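PDB 2W7A: LINE-1 ORF1P from Homo sapiens, which binds single-stranded RNA and DNA and acts as a nucleic acid chaperone essential for LINE-1 retrotransposition, the piece here being its central RRM domain. Local coordinates for residues R7-P12 with P62-V67; Q31-N36 with R83-V88; Q44-Q49 with I66-K71. All blocks are in the same frame, centred on the assembly; numbering follows the deposited sequence.

Contact 1 (R7-P12 with P62-V67); sequences RLIGVP and PRHIIV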
loop_
_atom_site.group_PDB
_atom_site.type_symbol
_atom_site.label_atom_id
_atom_site.label_comp_id
_atom_site.label_asym_id
_atom_site.label_seq_id
_atom_site.Cartn_x
_atom_site.Cartn_y
_atom_site.Cartn_z
ATOM N N ARG A 7 6.062 -1.912 -0.295
ATOM C CA ARG A 7 5.286 -2.982 0.283
ATOM C C ARG A 7 4.315 -2.405 1.312
ATOM O O ARG A 7 4.704 -1.659 2.203
ATOM C CB ARG A 7 6.189 -4.021 0.985
ATOM C CG ARG A 7 6.965 -4.888 0.034
ATOM C CD ARG A 7 8.011 -5.796 0.731
ATOM N NE ARG A 7 8.732 -6.560 -0.290
ATOM C CZ ARG A 7 8.376 -7.753 -0.770
ATOM N NH1 ARG A 7 7.341 -8.423 -0.292
ATOM N NH2 ARG A 7 9.110 -8.325 -1.714
ATOM N N LEU A 8 3.073 -2.825 1.207
ATOM C CA LEU A 8 2.003 -2.522 2.142
ATOM C C LEU A 8 1.752 -3.800 2.927
ATOM O O LEU A 8 1.376 -4.842 2.355
ATOM C CB LEU A 8 0.790 -2.064 1.354
ATOM C CG LEU A 8 -0.546 -1.978 1.992
ATOM C CD1 LEU A 8 -0.521 -1.100 3.245
ATOM C CD2 LEU A 8 -1.523 -1.430 0.890
ATOM N N ILE A 9 1.977 -3.720 4.225
ATOM C CA ILE A 9 2.020 -4.892 5.117
ATOM C C ILE A 9 0.868 -4.849 6.107
ATOM O O ILE A 9 0.566 -3.770 6.647
ATOM C CB ILE A 9 3.364 -4.912 5.884
ATOM C CG1 ILE A 9 4.519 -5.013 4.893
ATOM C CG2 ILE A 9 3.367 -5.980 6.945
ATOM C CD1 ILE A 9 5.901 -4.958 5.533
ATOM N N GLY A 10 0.213 -5.990 6.338
ATOM C CA GLY A 10 -0.860 -6.074 7.326
ATOM C C GLY A 10 -2.296 -5.869 6.898
ATOM O O GLY A 10 -3.156 -5.810 7.748
ATOM N N VAL A 11 -2.566 -5.792 5.588
ATOM C CA VAL A 11 -3.911 -5.622 5.101
ATOM C C VAL A 11 -4.561 -7.004 5.076
ATOM O O VAL A 11 -4.052 -7.908 4.445
ATOM C CB VAL A 11 -3.936 -4.994 3.709
ATOM C CG1 VAL A 11 -5.367 -4.870 3.191
ATOM C CG2 VAL A 11 -3.188 -3.640 3.714
ATOM N N PRO A 12 -5.681 -7.190 5.783
ATOM C CA PRO A 12 -6.259 -8.525 5.845
ATOM C C PRO A 12 -6.634 -9.057 4.452
ATOM O O PRO A 12 -7.028 -8.267 3.589
ATOM C CB PRO A 12 -7.539 -8.347 6.666
ATOM C CG PRO A 12 -7.317 -7.078 7.411
ATOM C CD PRO A 12 -6.362 -6.234 6.695
ATOM N N PRO A 62 -0.951 -12.824 6.142
ATOM C CA PRO A 62 -1.435 -12.155 4.947
ATOM C C PRO A 62 -0.338 -11.698 4.057
ATOM O O PRO A 62 0.705 -11.223 4.526
ATOM C CB PRO A 62 -2.228 -10.943 5.470
ATOM C CG PRO A 62 -1.701 -10.740 6.807
ATOM C CD PRO A 62 -1.414 -12.129 7.360
ATOM N N ARG A 63 -0.583 -11.815 2.743
ATOM C CA ARG A 63 0.440 -11.411 1.798
ATOM C C ARG A 63 0.652 -9.915 1.840
ATOM O O ARG A 63 -0.309 -9.132 2.041
ATOM C CB ARG A 63 0.063 -11.824 0.396
ATOM C CG ARG A 63 0.071 -13.341 0.194
ATOM C CD ARG A 63 -0.551 -13.719 -1.107
ATOM N NE ARG A 63 -1.935 -13.404 -1.130
ATOM C CZ ARG A 63 -2.710 -13.569 -2.166
ATOM N NH1 ARG A 63 -2.214 -14.000 -3.304
ATOM N NH2 ARG A 63 -4.007 -13.300 -2.027
ATOM N N HIS A 64 1.898 -9.506 1.590
ATOM C CA HIS A 64 2.166 -8.116 1.309
ATOM C C HIS A 64 1.511 -7.715 0.005
ATOM O O HIS A 64 1.268 -8.552 -0.858
ATOM C CB HIS A 64 3.672 -7.875 1.188
ATOM C CG HIS A 64 4.458 -8.150 2.429
ATOM N ND1 HIS A 64 5.830 -8.005 2.494
ATOM C CD2 HIS A 64 4.061 -8.500 3.666
ATOM C CE1 HIS A 64 6.237 -8.283 3.719
ATOM N NE2 HIS A 64 5.187 -8.593 4.452
ATOM N N ILE A 65 1.207 -6.429 -0.121
ATOM C CA ILE A 65 0.732 -5.860 -1.344
ATOM C C ILE A 65 1.862 -4.992 -1.903
ATOM O O ILE A 65 2.388 -4.089 -1.195
ATOM C CB ILE A 65 -0.535 -4.994 -1.095
ATOM C CG1 ILE A 65 -1.724 -5.829 -0.625
ATOM C CG2 ILE A 65 -0.909 -4.137 -2.322
ATOM C CD1 ILE A 65 -2.868 -5.033 -0.006
ATOM N N ILE A 66 2.257 -5.250 -3.152
ATOM C CA ILE A 66 3.271 -4.432 -3.801
ATOM C C ILE A 66 2.572 -3.350 -4.586
ATOM O O ILE A 66 1.689 -3.629 -5.393
ATOM C CB ILE A 66 4.156 -5.275 -4.749
ATOM C CG1 ILE A 66 4.726 -6.477 -4.000
ATOM C CG2 ILE A 66 5.214 -4.403 -5.382
ATOM C CD1 ILE A 66 5.404 -6.104 -2.708
ATOM N N VAL A 67 2.972 -2.104 -4.305
ATOM C CA VAL A 67 2.436 -0.927 -4.943
ATOM C C VAL A 67 3.569 -0.300 -5.777
ATOM O O VAL A 67 4.625 0.071 -5.251
ATOM C CB VAL A 67 1.881 0.038 -3.897
ATOM C CG1 VAL A 67 1.274 1.296 -4.592
ATOM C CG2 VAL A 67 0.914 -0.663 -2.955
HETATM O O HOH W 1 -0.751 -6.456 3.225
HETATM O O HOH W 2 1.120 -8.539 5.515
#

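Contact 2 (Q31-N36 with R83-V88); sequences QENFPN and REKGRV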
loop_
_atom_site.group_PDB
_atom_site.type_symbol
_atom_site.label_atom_id
_atom_site.label_comp_id
_atom_site.label_asym_id
_atom_site.label_seq_id
_atom_site.Cartn_x
_atom_site.Cartn_y
_atom_site.Cartn_z
ATOM N N GLN A 31 -6.069 8.903 1.850
ATOM C CA GLN A 31 -7.030 9.827 2.447
ATOM C C GLN A 31 -7.068 9.759 3.964
ATOM O O GLN A 31 -7.301 10.790 4.614
ATOM C CB GLN A 31 -8.410 9.576 1.856
ATOM C CG GLN A 31 -8.471 9.898 0.369
ATOM C CD GLN A 31 -9.874 9.707 -0.272
ATOM O OE1 GLN A 31 -10.021 10.081 -1.457
ATOM N NE2 GLN A 31 -10.829 9.192 0.432
ATOM N N GLU A 32 -6.810 8.577 4.526
ATOM C CA GLU A 32 -6.831 8.409 5.979
ATOM C C GLU A 32 -5.603 8.973 6.673
ATOM O O GLU A 32 -5.701 9.330 7.863
ATOM C CB GLU A 32 -7.060 6.937 6.335
ATOM C CG GLU A 32 -7.304 6.616 7.793
ATOM C CD GLU A 32 -7.845 5.189 8.039
ATOM O OE1 GLU A 32 -8.404 4.545 7.069
ATOM O OE2 GLU A 32 -7.724 4.725 9.222
ATOM N N ASN A 33 -4.474 9.044 5.959
ATOM C CA ASN A 33 -3.195 9.340 6.572
ATOM C C ASN A 33 -2.402 10.511 6.049
ATOM O O ASN A 33 -1.640 11.115 6.816
ATOM C CB ASN A 33 -2.273 8.117 6.454
ATOM C CG ASN A 33 -2.851 6.903 7.186
ATOM O OD1 ASN A 33 -2.728 6.791 8.423
ATOM N ND2 ASN A 33 -3.494 6.003 6.438
ATOM N N PHE A 34 -2.588 10.862 4.781
ATOM C CA PHE A 34 -1.672 11.798 4.096
ATOM C C PHE A 34 -2.478 12.896 3.385
ATOM O O PHE A 34 -2.653 12.870 2.152
ATOM C CB PHE A 34 -0.840 11.047 3.090
ATOM C CG PHE A 34 -0.082 9.881 3.679
ATOM C CD1 PHE A 34 0.699 10.050 4.821
ATOM C CD2 PHE A 34 -0.198 8.606 3.138
ATOM C CE1 PHE A 34 1.334 8.965 5.406
ATOM C CE2 PHE A 34 0.493 7.518 3.736
ATOM C CZ PHE A 34 1.226 7.701 4.847
ATOM N N PRO A 35 -3.037 13.827 4.165
ATOM C CA PRO A 35 -3.971 14.803 3.584
ATOM C C PRO A 35 -3.403 15.689 2.481
ATOM O O PRO A 35 -4.158 16.129 1.614
ATOM C CB PRO A 35 -4.448 15.609 4.828
ATOM C CG PRO A 35 -3.273 15.464 5.845
ATOM C CD PRO A 35 -2.861 14.012 5.617
ATOM N N ASN A 36 -2.124 16.033 2.548
ATOM C CA ASN A 36 -1.596 16.872 1.479
ATOM C C ASN A 36 -1.464 16.078 0.192
ATOM O O ASN A 36 -1.769 16.569 -0.868
ATOM C CB ASN A 36 -0.330 17.561 1.937
ATOM C CG ASN A 36 -0.655 18.663 3.006
ATOM O OD1 ASN A 36 -1.679 19.345 2.931
ATOM N ND2 ASN A 36 0.199 18.817 3.924
ATOM N N ARG A 83 6.981 6.901 7.797
ATOM C CA ARG A 83 7.950 6.735 8.888
ATOM C C ARG A 83 7.900 7.841 9.930
ATOM O O ARG A 83 7.978 7.581 11.136
ATOM C CB ARG A 83 9.358 6.603 8.325
ATOM C CG ARG A 83 10.450 6.391 9.368
ATOM C CD ARG A 83 11.863 6.323 8.723
ATOM N NE ARG A 83 12.821 5.943 9.759
ATOM C CZ ARG A 83 13.345 4.728 9.921
ATOM N NH1 ARG A 83 13.058 3.729 9.088
ATOM N NH2 ARG A 83 14.182 4.515 10.933
ATOM N N GLU A 84 7.702 9.070 9.477
ATOM C CA GLU A 84 7.633 10.239 10.357
ATOM C C GLU A 84 6.303 10.261 11.112
ATOM O O GLU A 84 6.230 10.632 12.294
ATOM C CB GLU A 84 7.865 11.510 9.523
ATOM C CG GLU A 84 8.279 12.740 10.357
ATOM C CD GLU A 84 8.995 13.850 9.557
ATOM O OE1 GLU A 84 8.890 13.916 8.306
ATOM O OE2 GLU A 84 9.664 14.687 10.181
ATOM N N LYS A 85 5.232 9.884 10.438
ATOM C CA LYS A 85 3.896 9.868 11.074
ATOM C C LYS A 85 3.848 8.818 12.177
ATOM O O LYS A 85 3.221 9.022 13.238
ATOM C CB LYS A 85 2.794 9.611 10.032
ATOM C CG LYS A 85 1.379 9.698 10.601
ATOM C CD LYS A 85 0.336 9.359 9.522
ATOM C CE LYS A 85 -1.075 9.586 9.936
ATOM N NZ LYS A 85 -1.414 11.027 9.931
ATOM N N GLY A 86 4.511 7.687 11.925
ATOM C CA GLY A 86 4.547 6.602 12.888
ATOM C C GLY A 86 3.440 5.597 12.606
ATOM O O GLY A 86 3.567 4.714 11.737
ATOM N N ARG A 87 2.352 5.697 13.312
ATOM C CA ARG A 87 1.212 4.840 13.135
ATOM C C ARG A 87 0.395 5.281 11.904
ATOM O O ARG A 87 -0.048 6.431 11.808
ATOM C CB ARG A 87 0.364 4.911 14.385
ATOM C CG ARG A 87 -0.874 4.026 14.363
ATOM C CD ARG A 87 -1.610 4.080 15.753
ATOM N NE ARG A 87 -2.866 3.307 15.831
ATOM C CZ ARG A 87 -2.995 2.044 16.218
ATOM N NH1 ARG A 87 -1.961 1.267 16.514
ATOM N NH2 ARG A 87 -4.187 1.529 16.247
ATOM N N VAL A 88 0.256 4.342 10.969
ATOM C CA VAL A 88 -0.483 4.535 9.724
ATOM C C VAL A 88 -1.622 3.548 9.729
ATOM O O VAL A 88 -1.402 2.403 10.113
ATOM C CB VAL A 88 0.438 4.251 8.524
ATOM C CG1 VAL A 88 -0.318 4.411 7.195
ATOM C CG2 VAL A 88 1.700 5.216 8.520
HETATM O O HOH W 3 -4.164 10.641 10.612
HETATM O O HOH W 4 -1.583 13.193 8.665
#

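Contact 3 (Q44-Q49 with I66-K71); sequences QIQEIQ and IVRFTK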
loop_
_atom_site.group_PDB
_atom_site.type_symbol
_atom_site.label_atom_id
_atom_site.label_comp_id
_atom_site.label_asym_id
_atom_site.label_seq_id
_atom_site.Cartn_x
_atom_site.Cartn_y
_atom_site.Cartn_z
ATOM N N GLN A 44 0.329 8.606 -8.674
ATOM C CA GLN A 44 0.029 7.931 -9.907
ATOM C C GLN A 44 0.441 6.502 -9.655
ATOM O O GLN A 44 1.469 6.061 -10.085
ATOM C CB GLN A 44 0.841 8.592 -11.051
ATOM C CG GLN A 44 0.883 10.159 -10.958
ATOM C CD GLN A 44 1.819 10.824 -11.971
ATOM O OE1 GLN A 44 1.560 10.780 -13.170
ATOM N NE2 GLN A 44 2.890 11.460 -11.490
ATOM N N ILE A 45 -0.355 5.798 -8.871
ATOM C CA ILE A 45 -0.045 4.414 -8.569
ATOM C C ILE A 45 -0.359 3.713 -9.883
ATOM O O ILE A 45 -1.417 3.943 -10.499
ATOM C CB ILE A 45 -0.814 3.975 -7.324
ATOM C CG1 ILE A 45 -0.092 4.556 -6.096
ATOM C CG2 ILE A 45 -0.889 2.430 -7.226
ATOM C CD1 ILE A 45 -0.913 4.620 -4.809
ATOM N N GLN A 46 0.636 2.998 -10.400
ATOM C CA GLN A 46 0.501 2.175 -11.615
ATOM C C GLN A 46 -0.039 0.741 -11.500
ATOM O O GLN A 46 -0.816 0.292 -12.328
ATOM C CB GLN A 46 1.861 1.964 -12.208
ATOM C CG GLN A 46 2.424 3.204 -12.847
ATOM C CD GLN A 46 3.720 2.935 -13.558
ATOM O OE1 GLN A 46 4.396 1.942 -13.287
ATOM N NE2 GLN A 46 4.077 3.820 -14.481
ATOM N N GLU A 47 0.503 -0.040 -10.583
ATOM C CA GLU A 47 0.012 -1.399 -10.386
ATOM C C GLU A 47 -0.032 -1.685 -8.909
ATOM O O GLU A 47 0.798 -1.194 -8.191
ATOM C CB GLU A 47 0.944 -2.412 -11.037
ATOM C CG GLU A 47 0.278 -3.761 -11.273
ATOM C CD GLU A 47 1.096 -4.643 -12.155
ATOM O OE1 GLU A 47 2.318 -4.393 -12.271
ATOM O OE2 GLU A 47 0.513 -5.585 -12.730
ATOM N N ILE A 48 -0.976 -2.529 -8.505
ATOM C CA ILE A 48 -1.223 -2.881 -7.089
ATOM C C ILE A 48 -1.551 -4.376 -7.069
ATOM O O ILE A 48 -2.565 -4.758 -7.632
ATOM C CB ILE A 48 -2.479 -2.179 -6.426
ATOM C CG1 ILE A 48 -2.441 -0.661 -6.483
ATOM C CG2 ILE A 48 -2.612 -2.592 -4.945
ATOM C CD1 ILE A 48 -3.734 -0.025 -6.095
ATOM N N GLN A 49 -0.758 -5.212 -6.382
ATOM C CA GLN A 49 -1.078 -6.624 -6.318
ATOM C C GLN A 49 -0.526 -7.295 -5.071
ATOM O O GLN A 49 0.536 -6.933 -4.561
ATOM C CB GLN A 49 -0.529 -7.401 -7.534
ATOM C CG GLN A 49 0.932 -7.419 -7.659
ATOM C CD GLN A 49 1.389 -7.657 -9.094
ATOM O OE1 GLN A 49 1.035 -8.656 -9.688
ATOM N NE2 GLN A 49 2.180 -6.734 -9.643
ATOM N N ILE A 66 2.257 -5.250 -3.152
ATOM C CA ILE A 66 3.271 -4.432 -3.801
ATOM C C ILE A 66 2.572 -3.350 -4.586
ATOM O O ILE A 66 1.689 -3.629 -5.393
ATOM C CB ILE A 66 4.156 -5.275 -4.749
ATOM C CG1 ILE A 66 4.726 -6.477 -4.000
ATOM C CG2 ILE A 66 5.214 -4.403 -5.382
ATOM C CD1 ILE A 66 5.404 -6.104 -2.708
ATOM N N VAL A 67 2.972 -2.104 -4.305
ATOM C CA VAL A 67 2.436 -0.927 -4.943
ATOM C C VAL A 67 3.569 -0.300 -5.777
ATOM O O VAL A 67 4.625 0.071 -5.251
ATOM C CB VAL A 67 1.881 0.038 -3.897
ATOM C CG1 VAL A 67 1.274 1.296 -4.592
ATOM C CG2 VAL A 67 0.914 -0.663 -2.955
ATOM N N ARG A 68 3.368 -0.228 -7.099
ATOM C CA ARG A 68 4.418 0.327 -7.985
ATOM C C ARG A 68 3.963 1.728 -8.399
ATOM O O ARG A 68 2.897 1.916 -8.934
ATOM C CB ARG A 68 4.620 -0.551 -9.213
ATOM C CG ARG A 68 5.736 -0.048 -10.141
ATOM C CD ARG A 68 6.080 -1.092 -11.204
ATOM N NE ARG A 68 7.231 -0.716 -12.007
ATOM C CZ ARG A 68 7.569 -1.298 -13.158
ATOM N NH1 ARG A 68 6.846 -2.303 -13.649
ATOM N NH2 ARG A 68 8.639 -0.870 -13.821
ATOM N N PHE A 69 4.789 2.714 -8.066
ATOM C CA PHE A 69 4.518 4.098 -8.345
ATOM C C PHE A 69 5.114 4.472 -9.688
ATOM O O PHE A 69 6.132 3.903 -10.099
ATOM C CB PHE A 69 5.134 4.972 -7.259
ATOM C CG PHE A 69 4.406 4.930 -5.970
ATOM C CD1 PHE A 69 4.552 3.882 -5.105
ATOM C CD2 PHE A 69 3.583 5.954 -5.599
ATOM C CE1 PHE A 69 3.882 3.851 -3.900
ATOM C CE2 PHE A 69 2.911 5.920 -4.387
ATOM C CZ PHE A 69 3.049 4.843 -3.572
ATOM N N THR A 70 4.468 5.409 -10.370
ATOM C CA THR A 70 5.017 5.939 -11.625
ATOM C C THR A 70 6.326 6.685 -11.355
ATOM O O THR A 70 7.281 6.600 -12.158
ATOM C CB THR A 70 3.984 6.863 -12.291
ATOM O OG1 THR A 70 2.763 6.111 -12.510
ATOM C CG2 THR A 70 4.498 7.463 -13.587
ATOM N N LYS A 71 6.358 7.407 -10.232
ATOM C CA LYS A 71 7.526 8.237 -9.872
ATOM C C LYS A 71 8.210 7.712 -8.628
ATOM O O LYS A 71 7.558 7.553 -7.595
ATOM C CB LYS A 71 7.113 9.698 -9.652
ATOM C CG LYS A 71 6.672 10.388 -10.978
ATOM C CD LYS A 71 6.413 11.865 -10.799
ATOM C CE LYS A 71 7.693 12.644 -10.498
ATOM N NZ LYS A 71 8.696 12.522 -11.590
HETATM O O HOH W 5 2.614 -4.481 -8.095
#

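Contact 1 (R7-P12 with P62-V67)
Leu8 and Ile65 form a hydrogen-bonded antiparallel pair, and around it each face of the sheet gathers a different chemistry. The backbone bonds are reciprocal: Leu8 N gives to Ile65 O at 2.8 Å, and Ile65 N returns the bond to Leu8 O at 2.9 Å. Past the end of strand 5-9 direct backbone bonds give way to water bridges. One water donates to Leu8 O and to Arg63 O while accepting from Val11 N, and a second links Gly10 N to Pro62 O.

Apolar packing occupies the face that carries Leu8 and Ile65. Leu8 CD2 and Ile65 CD1 lie 3.9 Å apart, the two chains side by side, and Val11 comes across at about a right angle to touch the same CD1. Leu26 and Leu22 of helix 19-33 cover this side.

On the face that carries Arg7 and Ile66 the contacts are mixed, polar and apolar. Arg7 NH1 donates to His64 ND1 over 3.2 Å, with the guanidinium and ring planes 72° apart, while its NE forms a salt bridge with Asp100. Ile66 bends twice (chi1 -53°, chi2 -51°), which brings its CD1 to 3.4 Å from Arg7 CG and over one guanidinium face. The imidazole in turn receives Ile9 CG1 over its centre, 3.7 Å from the centroid of the His64 ring, in a CH-pi contact.

Strands 5-9 and 64-69 are neighbours corresponding to the first and third strands of the RRM fold, whose counterparts in canonical RRMs carry the RNA-contacting motifs; the contact alone does not settle whether they do so in this noncanonical domain. Because ND1 accepts from an arginine, the His64 ring is probably neutral with its proton on NE2, and the Arg7 charge is probably balanced mainly by Asp100.

Contact 2 (Q31-N36 with R83-V88)
Lys85 and Asn33 supply the polar link between the last turns of two helices, and Val88 and Phe34 supply the apolar one. Lys85 NZ donates to Asn33 O at 3.1 Å, meeting the carbonyl in its plane and on a lone pair, with a C=O...N angle of 130°. The lysine chain runs extended as far as CE and then turns at its last torsion (chi4 76°), which swings the ammonium over to that carbonyl. A water accepts from the same NZ and makes a weak bond to Glu32 O. Another donates to Asn33 O, but its link to NZ is doubtfully short. The lysine charge thus sits by the C-terminal end of helix 19-33, where it would be expected to meet the negative end of the helix dipole favourably.

The Asn33 amide touches both Lys85 and Val88, which approach it from directions roughly at right angles. Its OD1 is 3.6 Å from Lys85 CE and 3.4 Å from Val88 CA, while Val88 CG1 reaches Asn33 CG at 3.6 Å, the two side chains crossing at about a right angle. What fixes the rotation of the amide lies beyond the two segments: ND2 donates to Thr89 O and to Ile29 O.

Apolar contact is lighter. Phe34 CZ approaches Val88 CG1 at 4.3 Å, and Phe34 CE1 lies as far from Lys85 CD. Asn33 CB sits above the centre of one face of the same ring.

The junction therefore brings the turn between helices 19-33 and 35-40 against the end of helix 72-85 and the residues leading into strand 88-90. Phe34 continues inward to Met78 and Ala81 of helix 72-85 and to Leu97 of strand 93-99, and Val88 rests on Ala82 and Ile95.

Contact 3 (Q44-Q49 with I66-K71)
Ile45 lays its CG1 over the face of the Phe69 ring, 4.1 Å from the ring centroid and displaced toward the rim. The two side chains run side by side and point the same way. A chi1 of -77° turns CG1 opposite the carbonyl carbon and over the ring. There it also lies near Val67 CG1, although the closest approach to the valine is made by the other branch, Ile45 CG2 meeting Val67 CG1 at 3.6 Å. Leu26 of helix 19-33 packs on Ile45 as well. Replaced by alanine, Ile45 would lose the atoms that lie over the ring and against the valine, and this is likely to leave a gap beside Val67 and one face of the Phe69 ring without its aliphatic cover.

Between Ile45 and Glu47 the register slips by one residue, because Gln46 and Glu47 both face Arg68: a classic beta bulge in the pairing of strands 45-51 and 64-69, the former an outermost strand of this RRM sheet. Gln46 N donates to Arg68 O at 2.9 Å, and Arg68 N gives an almost straight bond to Glu47 O at 3.0 Å.

On the more exposed side, the Gln46 amide comes near the Arg68 guanidinium, but this approach is doubtful because Arg68 was modelled in two conformers. Where the strands part, Gln44 O takes two donors from a single residue, Thr70 OG1 at 2.7 Å and Thr70 N at 3.1 Å. The hydroxyl comes in 31° from the carbonyl plane, whereas the amide arrives nearly along the C=O axis. Farther along, a water accepts from Gln49 NE2 and donates to Ile66 O, tying that side chain back across the strands.

Overall arrangement
Contacts 1 and 3 share Ile66 and Val67 and use strand 64-69 from its two edges, so that together they join three adjacent strands, from the outermost, 45-51, through 64-69 to 5-9. Their centres lie 13 Å apart, yet they touch directly, Ile65 CG2 meeting Ile48 CG2 at 3.5 Å. Contact 2 stands apart at the helical end, its centre about 17 Å from that of contact 1 and 18 Å from that of contact 3, with nearest atoms some 7 and 8 Å away. The chain connects what space separates: strand 64-69, used by contacts 1 and 3, leads into helix 72-85, which ends in contact 2.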